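Local coordinates for protein glutathione transferase (PDB 1R9C) that catalyses the hydration of the antibiotic fosfomycin with the help of manganese, and so confers resistance to it, at residues 23-28 against 87-92. Sequence-based numbering, arbitrary orientation.
Sequences EGVFDA and GKLGLD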
ATOM      1  N   GLU A  23      11.535  -2.485  10.945  1.00 19.59           N
ATOM      2  CA  GLU A  23      12.243  -1.726  11.971  1.00 20.11           C
ATOM      3  C   GLU A  23      13.575  -1.173  11.423  1.00 20.91           C
ATOM      4  O   GLU A  23      13.929  -0.013  11.677  1.00 19.63           O
ATOM      5  CB  GLU A  23      12.502  -2.592  13.209  1.00 19.65           C
ATOM      6  CG  GLU A  23      11.226  -2.862  14.005  1.00 19.64           C
ATOM      7  CD  GLU A  23      11.450  -3.825  15.162  1.00 25.26           C
ATOM      8  OE1 GLU A  23      12.564  -4.375  15.283  1.00 24.78           O
ATOM      9  OE2 GLU A  23      10.506  -4.034  15.946  1.00 26.32           O
ATOM     10  N   GLY A  24      14.265  -2.003  10.641  1.00 20.98           N
ATOM     11  CA  GLY A  24      15.606  -1.694  10.171  1.00 21.65           C
ATOM     12  C   GLY A  24      15.567  -0.607   9.107  1.00 22.39           C
ATOM     13  O   GLY A  24      16.391   0.314   9.147  1.00 23.49           O
ATOM     14  N   VAL A  25      14.625  -0.709   8.171  1.00 21.87           N
ATOM     15  CA  VAL A  25      14.564   0.245   7.053  1.00 21.96           C
ATOM     16  C   VAL A  25      13.766   1.485   7.428  1.00 22.45           C
ATOM     17  O   VAL A  25      14.233   2.599   7.185  1.00 22.31           O
ATOM     18  CB  VAL A  25      14.041  -0.366   5.725  1.00 21.96           C
ATOM     19  CG1 VAL A  25      14.078   0.648   4.611  1.00 22.50           C
ATOM     20  CG2 VAL A  25      14.872  -1.527   5.294  1.00 20.70           C
ATOM     21  N   PHE A  26      12.586   1.313   8.031  1.00 21.78           N
ATOM     22  CA  PHE A  26      11.700   2.455   8.216  1.00 22.74           C
ATOM     23  C   PHE A  26      11.621   2.991   9.636  1.00 22.71           C
ATOM     24  O   PHE A  26      10.901   3.941   9.870  1.00 22.96           O
ATOM     25  CB  PHE A  26      10.269   2.158   7.715  1.00 22.84           C
ATOM     26  CG  PHE A  26      10.187   1.588   6.320  1.00 23.54           C
ATOM     27  CD1 PHE A  26       9.951   0.235   6.129  1.00 25.59           C
ATOM     28  CD2 PHE A  26      10.240   2.402   5.192  1.00 22.57           C
ATOM     29  CE1 PHE A  26       9.824  -0.298   4.825  1.00 24.26           C
ATOM     30  CE2 PHE A  26      10.130   1.862   3.902  1.00 25.36           C
ATOM     31  CZ  PHE A  26       9.908   0.516   3.716  1.00 22.63           C
ATOM     32  N   ASP A  27      12.353   2.385  10.578  1.00 22.33           N
ATOM     33  CA  ASP A  27      12.158   2.641  11.995  1.00 23.10           C
ATOM     34  C   ASP A  27      10.697   2.418  12.410  1.00 23.47           C
ATOM     35  O   ASP A  27      10.159   3.139  13.237  1.00 23.04           O
ATOM     36  CB  ASP A  27      12.658   4.043  12.392  1.00 23.44           C
ATOM     37  CG  ASP A  27      13.283   4.073  13.769  1.00 26.14           C
ATOM     38  OD1 ASP A  27      13.488   2.988  14.397  1.00 27.12           O
ATOM     39  OD2 ASP A  27      13.614   5.156  14.315  1.00 28.79           O
ATOM     40  N   ALA A  28      10.051   1.427  11.803  1.00 22.55           N
ATOM     41  CA  ALA A  28       8.697   1.071  12.217  1.00 23.38           C
ATOM     42  C   ALA A  28       8.675   0.736  13.705  1.00 23.38           C
ATOM     43  O   ALA A  28       9.616   0.138  14.205  1.00 21.96           O
ATOM     44  CB  ALA A  28       8.213  -0.118  11.423  1.00 23.42           C
ATOM     45  N   GLY A  87      21.311  -2.329   2.683  1.00 25.02           N
ATOM     46  CA  GLY A  87      22.499  -3.164   2.682  1.00 26.01           C
ATOM     47  C   GLY A  87      22.672  -4.049   3.908  1.00 26.69           C
ATOM     48  O   GLY A  87      22.839  -5.253   3.773  1.00 26.12           O
ATOM     49  N   LYS A  88      22.585  -3.470   5.107  1.00 27.22           N
ATOM     50  CA  LYS A  88      22.840  -4.250   6.324  1.00 27.77           C
ATOM     51  C   LYS A  88      21.783  -5.359   6.559  1.00 27.75           C
ATOM     52  O   LYS A  88      22.071  -6.383   7.198  1.00 27.31           O
ATOM     53  CB  LYS A  88      22.980  -3.331   7.546  1.00 28.53           C
ATOM     54  N   LEU A  89      20.589  -5.171   6.000  1.00 27.04           N
ATOM     55  CA  LEU A  89      19.544  -6.188   6.079  1.00 27.75           C
ATOM     56  C   LEU A  89      19.663  -7.299   5.038  1.00 27.48           C
ATOM     57  O   LEU A  89      18.975  -8.315   5.139  1.00 28.26           O
ATOM     58  CB  LEU A  89      18.162  -5.567   6.026  1.00 27.17           C
ATOM     59  CG  LEU A  89      17.749  -4.778   7.272  1.00 29.92           C
ATOM     60  CD1 LEU A  89      16.613  -3.870   6.872  1.00 28.53           C
ATOM     61  CD2 LEU A  89      17.323  -5.706   8.423  1.00 28.26           C
ATOM     62  N   GLY A  90      20.525  -7.108   4.046  1.00 26.85           N
ATOM     63  CA  GLY A  90      20.764  -8.129   3.033  1.00 26.30           C
ATOM     64  C   GLY A  90      19.660  -8.224   1.982  1.00 25.83           C
ATOM     65  O   GLY A  90      19.480  -9.271   1.381  1.00 26.62           O
ATOM     66  N   LEU A  91      18.956  -7.123   1.742  1.00 24.93           N
ATOM     67  CA  LEU A  91      17.799  -7.103   0.835  1.00 23.80           C
ATOM     68  C   LEU A  91      18.200  -6.903  -0.627  1.00 23.64           C
ATOM     69  O   LEU A  91      19.167  -6.177  -0.912  1.00 23.18           O
ATOM     70  CB  LEU A  91      16.822  -6.030   1.279  1.00 23.67           C
ATOM     71  CG  LEU A  91      16.226  -6.211   2.690  1.00 23.39           C
ATOM     72  CD1 LEU A  91      15.364  -5.007   3.019  1.00 22.25           C
ATOM     73  CD2 LEU A  91      15.437  -7.531   2.788  1.00 25.38           C
ATOM     74  N   ASP A  92      17.522  -7.592  -1.546  1.00 22.81           N
ATOM     75  CA  ASP A  92      17.779  -7.366  -2.980  1.00 22.70           C
ATOM     76  C   ASP A  92      17.361  -5.939  -3.333  1.00 22.93           C
ATOM     77  O   ASP A  92      16.406  -5.421  -2.774  1.00 21.31           O
ATOM     78  CB  ASP A  92      16.993  -8.345  -3.869  1.00 22.04           C
ATOM     79  CG  ASP A  92      17.519  -9.788  -3.807  1.00 21.92           C
ATOM     80  OD1 ASP A  92      18.704 -10.029  -3.448  1.00 20.38           O
ATOM     81  OD2 ASP A  92      16.812 -10.754  -4.156  1.00 20.47           O
TER
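Val25 meets Leu89 and Leu91 where the C-terminal turns of helices 15-26 and 79-89 of this vicinal oxygen chelate (VOC) fold come together. The contact is made by van der Waals packing alone; no hydrogen bond crosses, and about 119 Å² of surface is buried. The closest pair is Val25 CG2 with Leu89 CD1, 3.3 Å apart and tighter than usual for two methyl groups. Val25 reaches this position because CG2 lies beside its own backbone N, while CG1 is anti to that N (chi1 -177°) and turns to the ring of Phe26, standing 4.1 Å above the plane over the ring centre. The same CG2 also touches Leu91 CD1 at 4.2 Å, so one valine methyl is met by a methyl from each leucine.

Leu89 also packs its methyl on the backbone of helix 15-26. Leu89 CD1 rests 4.1 Å from Gly24 CA and 4.0 Å from Val25 N; because Gly24 has no side chain, the leucine methyl can settle directly against the helix backbone. Gly24 and Leu89 are the nearest pair of CA atoms across the segments, 7.2 Å apart.

The turn after Leu89 brings the second leucine in. Gly90, with positive phi (77°), ends helix 79-89 in a Schellman motif, and the extended Leu91 that follows again directs its side chain at helix 15-26, where it also packs on Ile21. Phe109 of strand 106-110 continues the apolar cluster, touching Val25, Phe26 and Leu91. Arg85 of helix 79-89 makes a weak hydrogen bond to Val25 O. Within the Schellman turn itself, Gly90 N is bonded to Gly87 O at 3.0 Å.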